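Side-chain contacts in methylated-DNA--protein-cysteine methyltransferase (Thermococcus kodakarensis, PDB 1MGT), which repairs O6-methylguanine and O4-methylthymine in DNA by transferring the methyl group irreversibly to one of its own cysteines, a suicide reaction: residues T90-K95 / L119-R124; F29-G34 / K160-E165; S61-K66 / L81-F86. All blocks are in the same frame, centred on the assembly; numbering follows the deposited sequence.

The three contacts sit in a single chain made of an N-terminal RNase H-like part and a C-terminal DNA-binding part. Contact 2 joins the two: strand 24-30 and the turn after it meet helix 157-166, and the loop it closes encloses the other contacts. It holds the N-terminal part against the part carrying the probable methyl acceptor, while contacts 1 and 3 each lie within one part. Contact 3 comes first, tying the start of helix 63-71 to the segment leading toward helix 91-103. Contact 1 follows, between helix 91-103 and the link into helix 123-131. The centres of contacts 1 and 2 lie about 26 Å apart. Contacts 1 and 3 touch through Lys94 and Phe86.

Contact 1: T90-K95 / L119-R124; sequences TPFEKK and LNTSPR
Phe92 and Lys95, one turn apart on helix 91-103, reach the link between helices 112-118 and 123-131 at Thr121 and Leu119. Both segments belong to the DNA-binding part of the MGMT family, of the helix-turn-helix clan.

Phe92 makes the van der Waals part of the contact. Its CG lies anti to the backbone N (chi1 170°), which swings the ring out toward Thr121. The two side chains come from opposite directions, and the ring is met obliquely. Ring atom CZ of Phe92 lies 3.6 Å from the hydroxyl OG1 of Thr121, with the methyl CG2 of Thr121 farther off, 4.2 Å from the same CZ. Ala125 of helix 123-131 also touches Phe92. With only the methyl of an alanine in place of this ring, Thr121 and Ala125 would probably lose their aromatic neighbour, and a gap is likely to open between helix 91-103 and helix 123-131.

The polar share across the contact is slight. Lys95 runs out extended, and its NZ gives a weak hydrogen bond to Leu119 O at 3.5 Å. The Leu119 side chain is buried against Val96 and Trp99 of helix 91-103. Asn120, with positive phi, is the C-prime residue of a Schellman motif that ends helix 112-118. Ser122 then caps the next helix, its OG bonded to Ala125 N.

Capping fixes the other segment too. Thr90 and Glu93 form a capping box, and Glu93 OE1 also makes a salt bridge with Arg50. Glu93 N binds Thr90 OG1 at 3.1 Å, nearly straight. Thr90 N returns a bond to Glu93 OE1 at 3.0 Å, meeting that oxygen from above the carboxylate plane, 49° out of it.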
loop_
_atom_site.group_PDB
_atom_site.type_symbol
_atom_site.label_atom_id
_atom_site.label_comp_id
_atom_site.label_asym_id
_atom_site.label_seq_id
_atom_site.Cartn_x
_atom_site.Cartn_y
_atom_site.Cartn_z
ATOM N N THR A 90 -6.993 9.035 -8.979
ATOM C CA THR A 90 -7.135 10.396 -9.561
ATOM C C THR A 90 -5.763 11.017 -9.776
ATOM O O THR A 90 -4.736 10.612 -9.210
ATOM C CB THR A 90 -7.964 11.324 -8.676
ATOM O OG1 THR A 90 -7.257 11.636 -7.457
ATOM C CG2 THR A 90 -9.332 10.770 -8.320
ATOM N N PRO A 91 -5.671 12.040 -10.631
ATOM C CA PRO A 91 -4.418 12.718 -10.893
ATOM C C PRO A 91 -3.806 13.245 -9.580
ATOM O O PRO A 91 -2.580 13.130 -9.421
ATOM C CB PRO A 91 -4.813 13.865 -11.827
ATOM C CG PRO A 91 -6.073 13.372 -12.503
ATOM C CD PRO A 91 -6.811 12.625 -11.404
ATOM N N PHE A 92 -4.601 13.782 -8.682
ATOM C CA PHE A 92 -4.106 14.292 -7.402
ATOM C C PHE A 92 -3.525 13.130 -6.579
ATOM O O PHE A 92 -2.429 13.161 -6.056
ATOM C CB PHE A 92 -5.182 14.968 -6.572
ATOM C CG PHE A 92 -4.736 15.284 -5.167
ATOM C CD1 PHE A 92 -3.747 16.250 -4.976
ATOM C CD2 PHE A 92 -5.310 14.699 -4.069
ATOM C CE1 PHE A 92 -3.338 16.567 -3.697
ATOM C CE2 PHE A 92 -4.898 15.004 -2.790
ATOM C CZ PHE A 92 -3.905 15.941 -2.613
ATOM N N GLU A 93 -4.339 12.051 -6.441
ATOM C CA GLU A 93 -3.848 10.903 -5.681
ATOM C C GLU A 93 -2.553 10.380 -6.243
ATOM O O GLU A 93 -1.624 10.063 -5.500
ATOM C CB GLU A 93 -4.928 9.785 -5.656
ATOM C CG GLU A 93 -6.140 10.193 -4.815
ATOM C CD GLU A 93 -7.386 9.373 -5.148
ATOM O OE1 GLU A 93 -7.310 8.511 -6.056
ATOM O OE2 GLU A 93 -8.424 9.603 -4.491
ATOM N N LYS A 94 -2.425 10.255 -7.563
ATOM C CA LYS A 94 -1.227 9.771 -8.192
ATOM C C LYS A 94 -0.018 10.649 -7.832
ATOM O O LYS A 94 1.054 10.105 -7.563
ATOM C CB LYS A 94 -1.344 9.756 -9.722
ATOM C CG LYS A 94 -0.086 9.276 -10.447
ATOM C CD LYS A 94 -0.479 8.879 -11.884
ATOM C CE LYS A 94 0.752 8.358 -12.630
ATOM N NZ LYS A 94 0.521 8.442 -14.107
ATOM N N LYS A 95 -0.230 11.950 -7.856
ATOM C CA LYS A 95 0.842 12.916 -7.530
ATOM C C LYS A 95 1.330 12.690 -6.109
ATOM O O LYS A 95 2.535 12.632 -5.838
ATOM C CB LYS A 95 0.332 14.336 -7.715
ATOM C CG LYS A 95 1.254 15.481 -7.288
ATOM C CD LYS A 95 0.400 16.754 -7.160
ATOM C CE LYS A 95 1.225 17.998 -6.892
ATOM N NZ LYS A 95 0.371 19.065 -6.249
ATOM N N LEU A 119 3.495 19.509 -0.820
ATOM C CA LEU A 119 2.722 19.423 -2.068
ATOM C C LEU A 119 1.735 20.549 -2.241
ATOM O O LEU A 119 0.841 20.474 -3.105
ATOM C CB LEU A 119 1.991 18.072 -1.975
ATOM C CG LEU A 119 2.573 16.842 -2.657
ATOM C CD1 LEU A 119 3.996 16.955 -3.119
ATOM C CD2 LEU A 119 2.346 15.614 -1.784
ATOM N N ASN A 120 1.815 21.600 -1.408
ATOM C CA ASN A 120 0.897 22.725 -1.494
ATOM C C ASN A 120 -0.559 22.301 -1.367
ATOM O O ASN A 120 -1.430 22.816 -2.083
ATOM C CB ASN A 120 1.059 23.486 -2.838
ATOM C CG ASN A 120 2.431 24.137 -2.895
ATOM O OD1 ASN A 120 2.910 24.674 -1.891
ATOM N ND2 ASN A 120 3.064 24.051 -4.048
ATOM N N THR A 121 -0.825 21.352 -0.479
ATOM C CA THR A 121 -2.218 20.908 -0.331
ATOM C C THR A 121 -2.579 20.906 1.128
ATOM O O THR A 121 -1.831 21.465 1.964
ATOM C CB THR A 121 -2.379 19.531 -1.021
ATOM O OG1 THR A 121 -3.761 19.130 -0.971
ATOM C CG2 THR A 121 -1.506 18.484 -0.355
ATOM N N SER A 122 -3.710 20.323 1.496
ATOM C CA SER A 122 -4.120 20.288 2.895
ATOM C C SER A 122 -3.925 18.900 3.486
ATOM O O SER A 122 -3.944 17.875 2.792
ATOM C CB SER A 122 -5.600 20.670 3.001
ATOM O OG SER A 122 -6.433 19.658 2.489
ATOM N N PRO A 123 -3.709 18.840 4.787
ATOM C CA PRO A 123 -3.519 17.602 5.509
ATOM C C PRO A 123 -4.756 16.708 5.316
ATOM O O PRO A 123 -4.604 15.494 5.264
ATOM C CB PRO A 123 -3.384 18.022 6.972
ATOM C CG PRO A 123 -3.100 19.471 6.954
ATOM C CD PRO A 123 -3.603 20.046 5.675
ATOM N N ARG A 124 -5.943 17.281 5.220
ATOM C CA ARG A 124 -7.151 16.491 5.002
ATOM C C ARG A 124 -7.127 15.850 3.610
ATOM O O ARG A 124 -7.421 14.651 3.549
ATOM C CB ARG A 124 -8.425 17.274 5.232
ATOM C CG ARG A 124 -8.607 17.624 6.704
ATOM C CD ARG A 124 -9.845 18.521 6.884
ATOM N NE ARG A 124 -9.726 19.169 8.189
ATOM C CZ ARG A 124 -10.710 19.394 9.039
ATOM N NH1 ARG A 124 -11.949 19.021 8.753
ATOM N NH2 ARG A 124 -10.437 19.990 10.191
#

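Contact 2: F29-G34 / K160-E165; sequences FAFDRG and KKFLLE
Phe31 points the edge of its ring at the face of Phe162, a T-shaped (edge-to-face) pair. The pair bridges the two parts of the MGMT fold. Phe31 follows strand 24-30 of the antiparallel sheet, in the N-terminal part of the RNase H clan. Phe162 belongs to helix 157-166 of the DNA-binding part.

The two rings stand almost perpendicular, with planes at 87° and centroids 5.6 Å apart. Phe31 CE2 sits above the Phe162 plane, displaced toward the rim, and lies 4.1 Å from Phe162 CD2. Next to it, Phe31 CZ lies 4.0 Å from Phe162 CB, which sits at the edge of the Phe31 ring, near its plane. Phe162 has CG anti to its own N (chi1 166°), a setting that presents the ring face to the incoming edge. Arg12 and Val14 of strand 12-20 also touch Phe162, and Arg12 makes a cation-pi contact with Phe31.

A second apolar pair runs beside the first. Phe29 and Leu163 approach from opposite directions. One methyl branch of the leucine, CD1, does the closest touching, and it meets the phenylalanine ring obliquely. Tyr153 packs on both residues, and His142 touches Leu163. The Leu163 side chain is about 7 Å from that of Cys141, the inferred methyl acceptor, which places this packing near the probable active site.

The contact across the two segments is thus hydrophobic and largely buried. Phe29 CZ lies 3.7 Å from Leu163 CD1 and 4.1 Å from Leu163 CG.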
loop_
_atom_site.group_PDB
_atom_site.type_symbol
_atom_site.label_atom_id
_atom_site.label_comp_id
_atom_site.label_asym_id
_atom_site.label_seq_id
_atom_site.Cartn_x
_atom_site.Cartn_y
_atom_site.Cartn_z
ATOM N N PHE A 29 -2.814 -6.707 2.420
ATOM C CA PHE A 29 -1.991 -7.611 3.226
ATOM C C PHE A 29 -2.656 -7.739 4.600
ATOM O O PHE A 29 -3.447 -6.891 4.989
ATOM C CB PHE A 29 -0.549 -7.229 3.354
ATOM C CG PHE A 29 -0.245 -6.103 4.303
ATOM C CD1 PHE A 29 0.298 -6.374 5.547
ATOM C CD2 PHE A 29 -0.509 -4.795 3.938
ATOM C CE1 PHE A 29 0.604 -5.339 6.431
ATOM C CE2 PHE A 29 -0.203 -3.762 4.822
ATOM C CZ PHE A 29 0.342 -4.047 6.054
ATOM N N ALA A 30 -2.312 -8.833 5.280
ATOM C CA ALA A 30 -2.923 -9.036 6.604
ATOM C C ALA A 30 -2.126 -10.169 7.278
ATOM O O ALA A 30 -1.276 -10.793 6.634
ATOM C CB ALA A 30 -4.374 -9.461 6.448
ATOM N N PHE A 31 -2.441 -10.424 8.536
ATOM C CA PHE A 31 -1.721 -11.512 9.232
ATOM C C PHE A 31 -2.458 -12.834 9.169
ATOM O O PHE A 31 -1.976 -13.819 9.757
ATOM C CB PHE A 31 -1.524 -11.103 10.689
ATOM C CG PHE A 31 -0.702 -9.855 10.856
ATOM C CD1 PHE A 31 -1.188 -8.807 11.621
ATOM C CD2 PHE A 31 0.549 -9.778 10.274
ATOM C CE1 PHE A 31 -0.400 -7.662 11.781
ATOM C CE2 PHE A 31 1.331 -8.639 10.436
ATOM C CZ PHE A 31 0.840 -7.597 11.198
ATOM N N ASP A 32 -3.604 -12.886 8.490
ATOM C CA ASP A 32 -4.346 -14.158 8.383
ATOM C C ASP A 32 -5.095 -14.119 7.047
ATOM O O ASP A 32 -5.379 -13.025 6.550
ATOM C CB ASP A 32 -5.242 -14.386 9.571
ATOM C CG ASP A 32 -6.417 -13.435 9.660
ATOM O OD1 ASP A 32 -6.289 -12.414 10.356
ATOM O OD2 ASP A 32 -7.461 -13.718 9.030
ATOM N N ARG A 33 -5.386 -15.268 6.460
ATOM C CA ARG A 33 -6.040 -15.272 5.140
ATOM C C ARG A 33 -7.438 -14.717 5.120
ATOM O O ARG A 33 -7.844 -14.078 4.133
ATOM C CB ARG A 33 -5.965 -16.701 4.553
ATOM C CG ARG A 33 -6.441 -16.793 3.119
ATOM C CD ARG A 33 -6.423 -18.212 2.555
ATOM N NE ARG A 33 -6.484 -18.174 1.089
ATOM C CZ ARG A 33 -7.567 -17.952 0.362
ATOM N NH1 ARG A 33 -8.763 -17.739 0.901
ATOM N NH2 ARG A 33 -7.462 -17.935 -0.972
ATOM N N GLY A 34 -8.230 -14.915 6.174
ATOM C CA GLY A 34 -9.609 -14.411 6.220
ATOM C C GLY A 34 -9.629 -12.885 6.174
ATOM O O GLY A 34 -10.417 -12.264 5.484
ATOM N N LYS A 160 0.495 -1.232 10.705
ATOM C CA LYS A 160 1.375 -0.050 10.488
ATOM C C LYS A 160 2.645 -0.144 11.329
ATOM O O LYS A 160 3.773 0.100 10.865
ATOM C CB LYS A 160 0.628 1.241 10.830
ATOM C CG LYS A 160 1.396 2.485 10.291
ATOM C CD LYS A 160 0.555 3.724 10.598
ATOM C CE LYS A 160 1.099 4.975 9.920
ATOM N NZ LYS A 160 0.209 6.140 10.189
ATOM N N LYS A 161 2.495 -0.516 12.583
ATOM C CA LYS A 161 3.605 -0.670 13.519
ATOM C C LYS A 161 4.573 -1.749 13.086
ATOM O O LYS A 161 5.791 -1.632 13.200
ATOM C CB LYS A 161 3.069 -1.000 14.915
ATOM C CG LYS A 161 2.844 0.201 15.799
ATOM C CD LYS A 161 2.140 -0.137 17.098
ATOM C CE LYS A 161 2.885 -1.176 17.917
ATOM N NZ LYS A 161 2.188 -1.442 19.226
ATOM N N PHE A 162 4.038 -2.851 12.550
ATOM C CA PHE A 162 4.865 -3.944 12.069
ATOM C C PHE A 162 5.754 -3.495 10.919
ATOM O O PHE A 162 6.953 -3.813 10.853
ATOM C CB PHE A 162 3.965 -5.116 11.664
ATOM C CG PHE A 162 4.667 -6.152 10.847
ATOM C CD1 PHE A 162 5.514 -7.062 11.434
ATOM C CD2 PHE A 162 4.463 -6.189 9.470
ATOM C CE1 PHE A 162 6.167 -8.014 10.658
ATOM C CE2 PHE A 162 5.103 -7.139 8.699
ATOM C CZ PHE A 162 5.952 -8.041 9.300
ATOM N N LEU A 163 5.150 -2.758 9.966
ATOM C CA LEU A 163 5.893 -2.248 8.853
ATOM C C LEU A 163 6.960 -1.243 9.348
ATOM O O LEU A 163 8.084 -1.326 8.882
ATOM C CB LEU A 163 5.005 -1.558 7.813
ATOM C CG LEU A 163 4.062 -2.554 7.053
ATOM C CD1 LEU A 163 3.250 -1.781 6.035
ATOM C CD2 LEU A 163 4.898 -3.651 6.427
ATOM N N LEU A 164 6.594 -0.366 10.274
ATOM C CA LEU A 164 7.619 0.600 10.747
ATOM C C LEU A 164 8.747 -0.106 11.460
ATOM O O LEU A 164 9.926 0.230 11.276
ATOM C CB LEU A 164 6.979 1.685 11.612
ATOM C CG LEU A 164 6.084 2.655 10.789
ATOM C CD1 LEU A 164 5.283 3.573 11.692
ATOM C CD2 LEU A 164 6.946 3.443 9.806
ATOM N N GLU A 165 8.420 -1.105 12.267
ATOM C CA GLU A 165 9.437 -1.850 13.005
ATOM C C GLU A 165 10.427 -2.525 12.091
ATOM O O GLU A 165 11.656 -2.474 12.272
ATOM C CB GLU A 165 8.744 -2.870 13.930
ATOM C CG GLU A 165 9.747 -3.906 14.456
ATOM C CD GLU A 165 9.220 -4.681 15.643
ATOM O OE1 GLU A 165 10.039 -4.970 16.548
ATOM O OE2 GLU A 165 8.009 -4.992 15.668
#

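Contact 3: S61-K66 / L81-F86; sequences SDYPEK and LRELSF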
loop_
_atom_site.group_PDB
_atom_site.type_symbol
_atom_site.label_atom_id
_atom_site.label_comp_id
_atom_site.label_asym_id
_atom_site.label_seq_id
_atom_site.Cartn_x
_atom_site.Cartn_y
_atom_site.Cartn_z
ATOM N N SER A 61 1.283 -16.026 -9.926
ATOM C CA SER A 61 2.007 -14.864 -10.430
ATOM C C SER A 61 3.170 -14.593 -9.457
ATOM O O SER A 61 3.179 -15.175 -8.379
ATOM C CB SER A 61 1.177 -13.650 -10.681
ATOM O OG SER A 61 1.215 -12.690 -9.658
ATOM N N ASP A 62 4.100 -13.778 -9.920
ATOM C CA ASP A 62 5.239 -13.459 -9.061
ATOM C C ASP A 62 5.017 -12.124 -8.349
ATOM O O ASP A 62 5.907 -11.681 -7.621
ATOM C CB ASP A 62 6.541 -13.440 -9.845
ATOM C CG ASP A 62 6.636 -12.376 -10.890
ATOM O OD1 ASP A 62 7.755 -12.152 -11.431
ATOM O OD2 ASP A 62 5.622 -11.733 -11.231
ATOM N N TYR A 63 3.851 -11.512 -8.494
ATOM C CA TYR A 63 3.570 -10.233 -7.849
ATOM C C TYR A 63 3.654 -10.255 -6.341
ATOM O O TYR A 63 4.307 -9.366 -5.739
ATOM C CB TYR A 63 2.261 -9.637 -8.334
ATOM C CG TYR A 63 2.370 -8.940 -9.672
ATOM C CD1 TYR A 63 1.469 -9.246 -10.682
ATOM C CD2 TYR A 63 3.341 -7.987 -9.926
ATOM C CE1 TYR A 63 1.542 -8.611 -11.913
ATOM C CE2 TYR A 63 3.422 -7.357 -11.153
ATOM C CZ TYR A 63 2.522 -7.671 -12.132
ATOM O OH TYR A 63 2.582 -7.054 -13.374
ATOM N N PRO A 64 3.044 -11.212 -5.660
ATOM C CA PRO A 64 3.118 -11.298 -4.211
ATOM C C PRO A 64 4.570 -11.343 -3.738
ATOM O O PRO A 64 4.948 -10.654 -2.779
ATOM C CB PRO A 64 2.370 -12.578 -3.868
ATOM C CG PRO A 64 1.341 -12.653 -5.002
ATOM C CD PRO A 64 2.188 -12.286 -6.228
ATOM N N GLU A 65 5.417 -12.130 -4.380
ATOM C CA GLU A 65 6.815 -12.205 -3.991
ATOM C C GLU A 65 7.514 -10.859 -4.250
ATOM O O GLU A 65 8.375 -10.493 -3.462
ATOM C CB GLU A 65 7.564 -13.326 -4.701
ATOM C CG GLU A 65 8.969 -13.528 -4.104
ATOM C CD GLU A 65 9.798 -14.514 -4.890
ATOM O OE1 GLU A 65 10.935 -14.824 -4.460
ATOM O OE2 GLU A 65 9.334 -14.998 -5.946
ATOM N N LYS A 66 7.177 -10.165 -5.321
ATOM C CA LYS A 66 7.843 -8.861 -5.580
ATOM C C LYS A 66 7.458 -7.871 -4.487
ATOM O O LYS A 66 8.307 -7.132 -3.974
ATOM C CB LYS A 66 7.458 -8.310 -6.936
ATOM C CG LYS A 66 8.110 -9.028 -8.113
ATOM C CD LYS A 66 7.547 -8.404 -9.388
ATOM C CE LYS A 66 8.180 -8.997 -10.644
ATOM N NZ LYS A 66 7.440 -8.434 -11.835
ATOM N N LEU A 81 7.206 1.315 -8.941
ATOM C CA LEU A 81 6.257 2.214 -9.588
ATOM C C LEU A 81 5.857 1.780 -10.998
ATOM O O LEU A 81 4.687 1.900 -11.347
ATOM C CB LEU A 81 6.825 3.630 -9.673
ATOM C CG LEU A 81 6.341 4.783 -8.847
ATOM C CD1 LEU A 81 5.495 4.480 -7.642
ATOM C CD2 LEU A 81 7.538 5.692 -8.443
ATOM N N ARG A 82 6.771 1.281 -11.813
ATOM C CA ARG A 82 6.458 0.861 -13.173
ATOM C C ARG A 82 5.500 -0.322 -13.273
ATOM O O ARG A 82 4.930 -0.544 -14.348
ATOM C CB ARG A 82 7.790 0.474 -13.865
ATOM C CG ARG A 82 8.666 -0.321 -12.925
ATOM C CD ARG A 82 8.716 -1.803 -13.210
ATOM N NE ARG A 82 9.911 -2.183 -13.960
ATOM C CZ ARG A 82 10.292 -1.739 -15.141
ATOM N NH1 ARG A 82 11.428 -2.194 -15.696
ATOM N NH2 ARG A 82 9.588 -0.844 -15.817
ATOM N N GLU A 83 5.325 -1.079 -12.202
ATOM C CA GLU A 83 4.413 -2.216 -12.217
ATOM C C GLU A 83 2.968 -1.803 -11.918
ATOM O O GLU A 83 2.060 -2.619 -12.106
ATOM C CB GLU A 83 4.806 -3.226 -11.139
ATOM C CG GLU A 83 6.260 -3.619 -11.081
ATOM C CD GLU A 83 6.636 -4.652 -12.125
ATOM O OE1 GLU A 83 5.762 -5.028 -12.936
ATOM O OE2 GLU A 83 7.810 -5.073 -12.121
ATOM N N LEU A 84 2.751 -0.586 -11.448
ATOM C CA LEU A 84 1.425 -0.105 -11.086
ATOM C C LEU A 84 0.601 0.412 -12.231
ATOM O O LEU A 84 1.083 1.221 -13.029
ATOM C CB LEU A 84 1.557 1.015 -10.017
ATOM C CG LEU A 84 2.366 0.594 -8.781
ATOM C CD1 LEU A 84 2.488 1.762 -7.798
ATOM C CD2 LEU A 84 1.731 -0.606 -8.086
ATOM N N SER A 85 -0.680 0.020 -12.315
ATOM C CA SER A 85 -1.484 0.524 -13.421
ATOM C C SER A 85 -2.058 1.902 -13.197
ATOM O O SER A 85 -2.395 2.593 -14.176
ATOM C CB SER A 85 -2.674 -0.433 -13.681
ATOM O OG SER A 85 -3.598 -0.224 -12.616
ATOM N N PHE A 86 -2.245 2.350 -11.958
ATOM C CA PHE A 86 -2.862 3.605 -11.618
ATOM C C PHE A 86 -4.313 3.660 -12.081
ATOM O O PHE A 86 -4.881 4.742 -12.223
ATOM C CB PHE A 86 -2.104 4.873 -12.057
ATOM C CG PHE A 86 -0.893 5.031 -11.148
ATOM C CD1 PHE A 86 0.349 4.637 -11.569
ATOM C CD2 PHE A 86 -1.080 5.554 -9.872
ATOM C CE1 PHE A 86 1.464 4.752 -10.749
ATOM C CE2 PHE A 86 0.036 5.661 -9.054
ATOM C CZ PHE A 86 1.276 5.273 -9.479
#
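Glu83 divides its carboxylate between two unlike neighbours: OE2 faces the ammonium group of Lys66, and OE1 lies at the edge of the Tyr63 ring. Its side chain is bent at chi2 (-80°), which folds the carboxylate back into this position.

The charged half is a salt bridge. Lys66 NZ and Glu83 OE2 are 3.4 Å apart, and the hydrogen bond between them is weak. The lysine is extended beyond CG and meets the glutamate at about a right angle. Asp62 adds a second, long ion pair to the same Lys66 NZ, with OD1 at 3.8 Å. One lysine thus lies between two acids, and its positive charge probably eases their mutual repulsion.

The aromatic half is an edge contact. Glu83 OE1 is 3.8 Å from Tyr63 CE2 and also 3.8 Å from Tyr63 OH. The oxygen lies in the ring plane, while the carboxylate itself is turned 81° to the ring. Tyr63 also packs on Phe20 and Val24.

Ser61 OG accepts a capping bond from Tyr63 N at 3.1 Å, at the start of helix 63-71. Glu83 is paired through its backbone with Val24, in the sheet strand 24-30.

The arrangement is a salt-bridge network of Asp62, Lys66 and Glu83 at the protein surface. It joins the start of helix 63-71 to a segment outside any regular helix, and is consistent with the general use of ion pairs in this hyperthermostable methyltransferase.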